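Probable sulfate-binding lipoprotein SubI (Mycobacterium tuberculosis, PDB 6DDN) probably binds sulfate outside the cell membrane as the lipoprotein solute receptor of a sulfate transport system. Local coordinates at residues R155-L160 / L183-A188; D159-G164 / I200-T205. One frame throughout, in Å; residues are numbered along the deposited sequence.

Interaction 1 (R155-L160 / L183-A188). With SO4 (sulfate ion), chain G.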
loop_
_atom_site.group_PDB
_atom_site.type_symbol
_atom_site.label_atom_id
_atom_site.label_comp_id
_atom_site.label_asym_id
_atom_site.label_seq_id
_atom_site.Cartn_x
_atom_site.Cartn_y
_atom_site.Cartn_z
ATOM N N ARG A 155 9.550 -19.161 3.000
ATOM C CA ARG A 155 10.027 -18.354 4.119
ATOM C C ARG A 155 10.883 -17.160 3.722
ATOM O O ARG A 155 11.066 -16.263 4.555
ATOM C CB ARG A 155 10.835 -19.215 5.106
ATOM C CG ARG A 155 10.149 -20.492 5.571
ATOM C CD ARG A 155 9.192 -20.247 6.727
ATOM N NE ARG A 155 8.300 -21.387 6.928
ATOM C CZ ARG A 155 7.175 -21.348 7.637
ATOM N NH1 ARG A 155 6.792 -20.221 8.222
ATOM N NH2 ARG A 155 6.431 -22.439 7.761
ATOM N N ASP A 156 11.417 -17.108 2.504
ATOM C CA ASP A 156 12.341 -16.038 2.151
ATOM C C ASP A 156 12.307 -15.810 0.644
ATOM O O ASP A 156 11.664 -16.550 -0.104
ATOM C CB ASP A 156 13.756 -16.345 2.667
ATOM C CG ASP A 156 14.422 -17.515 1.954
ATOM O OD1 ASP A 156 15.559 -17.855 2.343
ATOM O OD2 ASP A 156 13.837 -18.101 1.022
ATOM N N TRP A 157 13.018 -14.766 0.208
ATOM C CA TRP A 157 12.961 -14.366 -1.194
ATOM C C TRP A 157 13.538 -15.431 -2.116
ATOM O O TRP A 157 13.073 -15.581 -3.252
ATOM C CB TRP A 157 13.690 -13.039 -1.390
ATOM C CG TRP A 157 12.904 -11.877 -0.879
ATOM C CD1 TRP A 157 13.190 -11.111 0.209
ATOM C CD2 TRP A 157 11.689 -11.357 -1.426
ATOM N NE1 TRP A 157 12.234 -10.143 0.375
ATOM C CE2 TRP A 157 11.300 -10.273 -0.618
ATOM C CE3 TRP A 157 10.893 -11.702 -2.522
ATOM C CZ2 TRP A 157 10.150 -9.529 -0.870
ATOM C CZ3 TRP A 157 9.752 -10.961 -2.774
ATOM C CH2 TRP A 157 9.390 -9.888 -1.950
ATOM N N ASP A 158 14.543 -16.177 -1.653
ATOM C CA ASP A 158 15.078 -17.266 -2.461
ATOM C C ASP A 158 14.028 -18.337 -2.723
ATOM O O ASP A 158 14.094 -19.035 -3.741
ATOM C CB ASP A 158 16.303 -17.879 -1.780
ATOM C CG ASP A 158 17.564 -17.072 -2.012
ATOM O OD1 ASP A 158 17.591 -16.273 -2.972
ATOM O OD2 ASP A 158 18.530 -17.240 -1.235
ATOM N N ASP A 159 13.053 -18.481 -1.823
ATOM C CA ASP A 159 12.006 -19.478 -2.014
ATOM C C ASP A 159 11.134 -19.178 -3.226
ATOM O O ASP A 159 10.509 -20.099 -3.763
ATOM C CB ASP A 159 11.134 -19.581 -0.761
ATOM C CG ASP A 159 11.797 -20.372 0.349
ATOM O OD1 ASP A 159 12.535 -21.330 0.043
ATOM O OD2 ASP A 159 11.580 -20.034 1.530
ATOM N N LEU A 160 11.075 -17.921 -3.666
ATOM C CA LEU A 160 10.271 -17.571 -4.831
ATOM C C LEU A 160 10.921 -17.991 -6.140
ATOM O O LEU A 160 10.244 -17.996 -7.174
ATOM C CB LEU A 160 10.000 -16.064 -4.864
ATOM C CG LEU A 160 9.334 -15.406 -3.653
ATOM C CD1 LEU A 160 8.640 -14.118 -4.071
ATOM C CD2 LEU A 160 8.356 -16.345 -2.963
ATOM N N LEU A 183 10.236 -3.676 -5.226
ATOM C CA LEU A 183 11.257 -2.945 -4.485
ATOM C C LEU A 183 11.856 -3.801 -3.376
ATOM O O LEU A 183 13.072 -3.773 -3.154
ATOM C CB LEU A 183 10.663 -1.664 -3.905
ATOM C CG LEU A 183 10.575 -0.485 -4.869
ATOM C CD1 LEU A 183 9.615 0.566 -4.337
ATOM C CD2 LEU A 183 11.957 0.106 -5.111
ATOM N N ALA A 184 11.019 -4.560 -2.666
ATOM C CA ALA A 184 11.517 -5.378 -1.563
ATOM C C ALA A 184 12.549 -6.405 -2.012
ATOM O O ALA A 184 13.640 -6.450 -1.416
ATOM C CB ALA A 184 10.340 -6.038 -0.836
ATOM N N PRO A 185 12.300 -7.241 -3.027
ATOM C CA PRO A 185 13.341 -8.192 -3.434
ATOM C C PRO A 185 14.555 -7.516 -4.040
ATOM O O PRO A 185 15.673 -8.027 -3.892
ATOM C CB PRO A 185 12.619 -9.081 -4.451
ATOM C CG PRO A 185 11.595 -8.200 -5.034
ATOM C CD PRO A 185 11.105 -7.372 -3.879
ATOM N N TYR A 186 14.375 -6.381 -4.719
ATOM C CA TYR A 186 15.528 -5.642 -5.216
ATOM C C TYR A 186 16.377 -5.131 -4.061
ATOM O O TYR A 186 17.594 -5.342 -4.029
ATOM C CB TYR A 186 15.085 -4.480 -6.100
ATOM C CG TYR A 186 16.230 -3.553 -6.426
ATOM C CD1 TYR A 186 17.200 -3.919 -7.350
ATOM C CD2 TYR A 186 16.360 -2.324 -5.793
ATOM C CE1 TYR A 186 18.259 -3.085 -7.644
ATOM C CE2 TYR A 186 17.418 -1.482 -6.079
ATOM C CZ TYR A 186 18.363 -1.866 -7.006
ATOM O OH TYR A 186 19.418 -1.032 -7.298
ATOM N N ALA A 187 15.746 -4.449 -3.101
ATOM C CA ALA A 187 16.479 -3.944 -1.946
ATOM C C ALA A 187 17.128 -5.078 -1.163
ATOM O O ALA A 187 18.250 -4.936 -0.664
ATOM C CB ALA A 187 15.544 -3.136 -1.046
ATOM N N ALA A 188 16.441 -6.217 -1.054
ATOM C CA ALA A 188 16.985 -7.339 -0.295
ATOM C C ALA A 188 18.190 -7.951 -1.001
ATOM O O ALA A 188 19.256 -8.118 -0.398
ATOM C CB ALA A 188 15.902 -8.394 -0.067
HETATM S S SO4 G . 15.622 -12.516 2.578
HETATM O O1 SO4 G . 14.873 -11.268 2.525
HETATM O O2 SO4 G . 14.756 -13.597 2.134
HETATM O O3 SO4 G . 16.784 -12.438 1.699
HETATM O O4 SO4 G . 16.055 -12.752 3.952
#

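Interaction 2 (D159-G164 / I200-T205)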
loop_
_atom_site.group_PDB
_atom_site.type_symbol
_atom_site.label_atom_id
_atom_site.label_comp_id
_atom_site.label_asym_id
_atom_site.label_seq_id
_atom_site.Cartn_x
_atom_site.Cartn_y
_atom_site.Cartn_z
ATOM N N ASP A 159 13.053 -18.481 -1.823
ATOM C CA ASP A 159 12.006 -19.478 -2.014
ATOM C C ASP A 159 11.134 -19.178 -3.226
ATOM O O ASP A 159 10.509 -20.099 -3.763
ATOM C CB ASP A 159 11.134 -19.581 -0.761
ATOM C CG ASP A 159 11.797 -20.372 0.349
ATOM O OD1 ASP A 159 12.535 -21.330 0.043
ATOM O OD2 ASP A 159 11.580 -20.034 1.530
ATOM N N LEU A 160 11.075 -17.921 -3.666
ATOM C CA LEU A 160 10.271 -17.571 -4.831
ATOM C C LEU A 160 10.921 -17.991 -6.140
ATOM O O LEU A 160 10.244 -17.996 -7.174
ATOM C CB LEU A 160 10.000 -16.064 -4.864
ATOM C CG LEU A 160 9.334 -15.406 -3.653
ATOM C CD1 LEU A 160 8.640 -14.118 -4.071
ATOM C CD2 LEU A 160 8.356 -16.345 -2.963
ATOM N N LEU A 161 12.208 -18.333 -6.124
ATOM C CA LEU A 161 12.919 -18.809 -7.301
ATOM C C LEU A 161 13.037 -20.325 -7.338
ATOM O O LEU A 161 13.842 -20.856 -8.108
ATOM C CB LEU A 161 14.314 -18.184 -7.364
ATOM C CG LEU A 161 14.383 -16.671 -7.542
ATOM C CD1 LEU A 161 15.821 -16.229 -7.749
ATOM C CD2 LEU A 161 13.516 -16.245 -8.709
ATOM N N ARG A 162 12.268 -21.029 -6.521
ATOM C CA ARG A 162 12.343 -22.478 -6.544
ATOM C C ARG A 162 11.574 -23.030 -7.743
ATOM O O ARG A 162 10.637 -22.394 -8.233
ATOM C CB ARG A 162 11.791 -23.058 -5.247
ATOM C CG ARG A 162 12.840 -23.182 -4.153
ATOM C CD ARG A 162 12.208 -23.174 -2.773
ATOM N NE ARG A 162 11.144 -24.165 -2.666
ATOM C CZ ARG A 162 10.325 -24.271 -1.626
ATOM N NH1 ARG A 162 10.443 -23.442 -0.597
ATOM N NH2 ARG A 162 9.383 -25.204 -1.617
ATOM N N PRO A 163 11.966 -24.201 -8.242
ATOM C CA PRO A 163 11.327 -24.741 -9.451
ATOM C C PRO A 163 9.834 -24.950 -9.252
ATOM O O PRO A 163 9.400 -25.594 -8.295
ATOM C CB PRO A 163 12.055 -26.072 -9.673
ATOM C CG PRO A 163 13.351 -25.931 -8.954
ATOM C CD PRO A 163 13.090 -25.038 -7.784
ATOM N N GLY A 164 9.047 -24.397 -10.172
ATOM C CA GLY A 164 7.615 -24.599 -10.178
ATOM C C GLY A 164 6.813 -23.644 -9.322
ATOM O O GLY A 164 5.578 -23.714 -9.341
ATOM N N ILE A 200 18.772 -6.453 -9.658
ATOM C CA ILE A 200 18.107 -6.544 -10.955
ATOM C C ILE A 200 18.040 -7.995 -11.415
ATOM O O ILE A 200 16.997 -8.472 -11.878
ATOM C CB ILE A 200 18.831 -5.664 -11.990
ATOM C CG1 ILE A 200 18.865 -4.205 -11.533
ATOM C CG2 ILE A 200 18.164 -5.783 -13.350
ATOM C CD1 ILE A 200 17.593 -3.447 -11.808
ATOM N N ASP A 201 19.156 -8.720 -11.296
ATOM C CA ASP A 201 19.194 -10.099 -11.770
ATOM C C ASP A 201 18.231 -10.990 -10.996
ATOM O O ASP A 201 17.698 -11.956 -11.555
ATOM C CB ASP A 201 20.618 -10.645 -11.686
ATOM C CG ASP A 201 21.534 -10.039 -12.728
ATOM O OD1 ASP A 201 21.121 -9.064 -13.394
ATOM O OD2 ASP A 201 22.668 -10.536 -12.885
ATOM N N PHE A 202 17.989 -10.690 -9.719
ATOM C CA PHE A 202 16.988 -11.449 -8.979
ATOM C C PHE A 202 15.590 -11.151 -9.501
ATOM O O PHE A 202 14.828 -12.071 -9.824
ATOM C CB PHE A 202 17.070 -11.141 -7.486
ATOM C CG PHE A 202 16.006 -11.827 -6.677
ATOM C CD1 PHE A 202 14.762 -11.244 -6.496
ATOM C CD2 PHE A 202 16.245 -13.068 -6.112
ATOM C CE1 PHE A 202 13.782 -11.886 -5.769
ATOM C CE2 PHE A 202 15.268 -13.708 -5.372
ATOM C CZ PHE A 202 14.036 -13.114 -5.200
ATOM N N VAL A 203 15.227 -9.866 -9.561
ATOM C CA VAL A 203 13.932 -9.469 -10.107
ATOM C C VAL A 203 13.769 -10.010 -11.521
ATOM O O VAL A 203 12.683 -10.455 -11.913
ATOM C CB VAL A 203 13.788 -7.935 -10.066
ATOM C CG1 VAL A 203 12.613 -7.476 -10.917
ATOM C CG2 VAL A 203 13.639 -7.451 -8.630
ATOM N N ASN A 204 14.855 -9.993 -12.298
ATOM C CA ASN A 204 14.856 -10.576 -13.635
ATOM C C ASN A 204 14.372 -12.021 -13.608
ATOM O O ASN A 204 13.421 -12.391 -14.304
ATOM C CB ASN A 204 16.265 -10.491 -14.223
ATOM C CG ASN A 204 16.265 -10.206 -15.706
ATOM O OD1 ASN A 204 15.441 -10.736 -16.451
ATOM N ND2 ASN A 204 17.196 -9.368 -16.146
ATOM N N THR A 205 15.022 -12.856 -12.794
ATOM C CA THR A 205 14.651 -14.264 -12.729
ATOM C C THR A 205 13.281 -14.448 -12.090
ATOM O O THR A 205 12.521 -15.340 -12.482
ATOM C CB THR A 205 15.713 -15.048 -11.960
ATOM O OG1 THR A 205 17.010 -14.710 -12.465
ATOM C CG2 THR A 205 15.491 -16.542 -12.117
#

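Interaction 1 (R155-L160 / L183-A188)
A CH-pi contact between W157, in the loop that joins strands 138-147 and 167-168, and P185, at a kink of helix 177-190, packs that loop against the helix within the solute-binding protein fold. P185 CB stands 3.8 Å from the centroid of the six-membered ring of W157, 15° off its normal, and P185 CD packs on W157 CH2 at 3.6 Å. The methyl of A184 comes obliquely to W157 CZ2 (3.5 Å), and that of A188, one turn further on, to W157 CD1; such small side chains let a broad indole lie close to the helix. With CG beside the backbone N (chi1 -75°), the indole reaches the helix while its NE1 is bonded to Q257 O.

The turn carrying W157 contains an Asx motif, in which D156 OD2 accepts from D159 N (3.0 Å). In return D159 OD2 accepts from R155 N (2.7 Å) and D156 N, which arrive from opposite faces of its carboxylate. W157 N gives a nearly straight bond to O2 of a sulfate (2.8 Å, 170°), an ion also bonded by Q257 N and probably taken from the crystallisation liquor. Apolar packing thus holds the indole, while main-chain N-H groups stabilise the anionic oxygens.

Interaction 2 (D159-G164 / I200-T205)
L161 meets helix 196-210 through both branches of its side chain, CD1 going to F202 and CD2 to T205. These three residues make up most of the contact. CD1 lies 3.5 Å from F202 CE2 and 3.6 Å from F202 CD2, so it approaches the CD2-CE2 bond of the phenyl ring obliquely. CG adds a touch on the same CE2 at 3.8 Å. A branched leucine suits the place because one methyl can follow the ring while the other turns to the next helical turn.

F202 starts from a bond that does not itself point at the loop. Its CG is anti to the backbone N (chi1 176°), and this carries the ring out to where L161 can reach it. Being apolar and flat, phenylalanine can offer the ring to several neighbours at once within a buried position.

T205, three residues on, receives the other methyl: L161 CD2 lies 3.8 Å from T205 C and 4.0 Å from T205 CG2, and the two side chains cross at about a right angle. Threonine divides its roles here: the methyl meets the leucine, while OG1 donates to D201 O (3.0 Å), which also accepts from T205 N. This uses the hydroxyl's proton within its own helix.

Around L161 the loop is tied by a salt bridge, R162 NH1 to D159 OD1 (3.0 Å), the nitrogen coming from above the carboxylate plane, and by hydrogen bonds of the same guanidinium to the carbonyls of K152 and N153.

L161 extends along helix 196-210 to L206 and H210, whereas L160 turns to L206 and to V232 and I234 of strand 232-236. F202 in turn packs on P185 and K189 of helix 177-190, so the loop lies beside two successive helices and near the sheet.

Interactions 1 and 2 begin from the same part of the chain, sharing D159 and L160, and their centres lie about 9 Å apart. F202 joins them: its CZ is 3.3 Å from W157 O and its CE1 is 3.3 Å from P185 CB. The phenyl ring thus fits between the loop and helix 177-190, and W157, P185, F202 and L161 form one continuous apolar cluster between the loop and two helices consecutive in sequence. D159 serves both sides, OD2 holding the turn before W157 and OD1 the arginine after L161. The sulfate touches interaction 1 alone; as a probable crystallisation ion, it does not by itself mark the transport site.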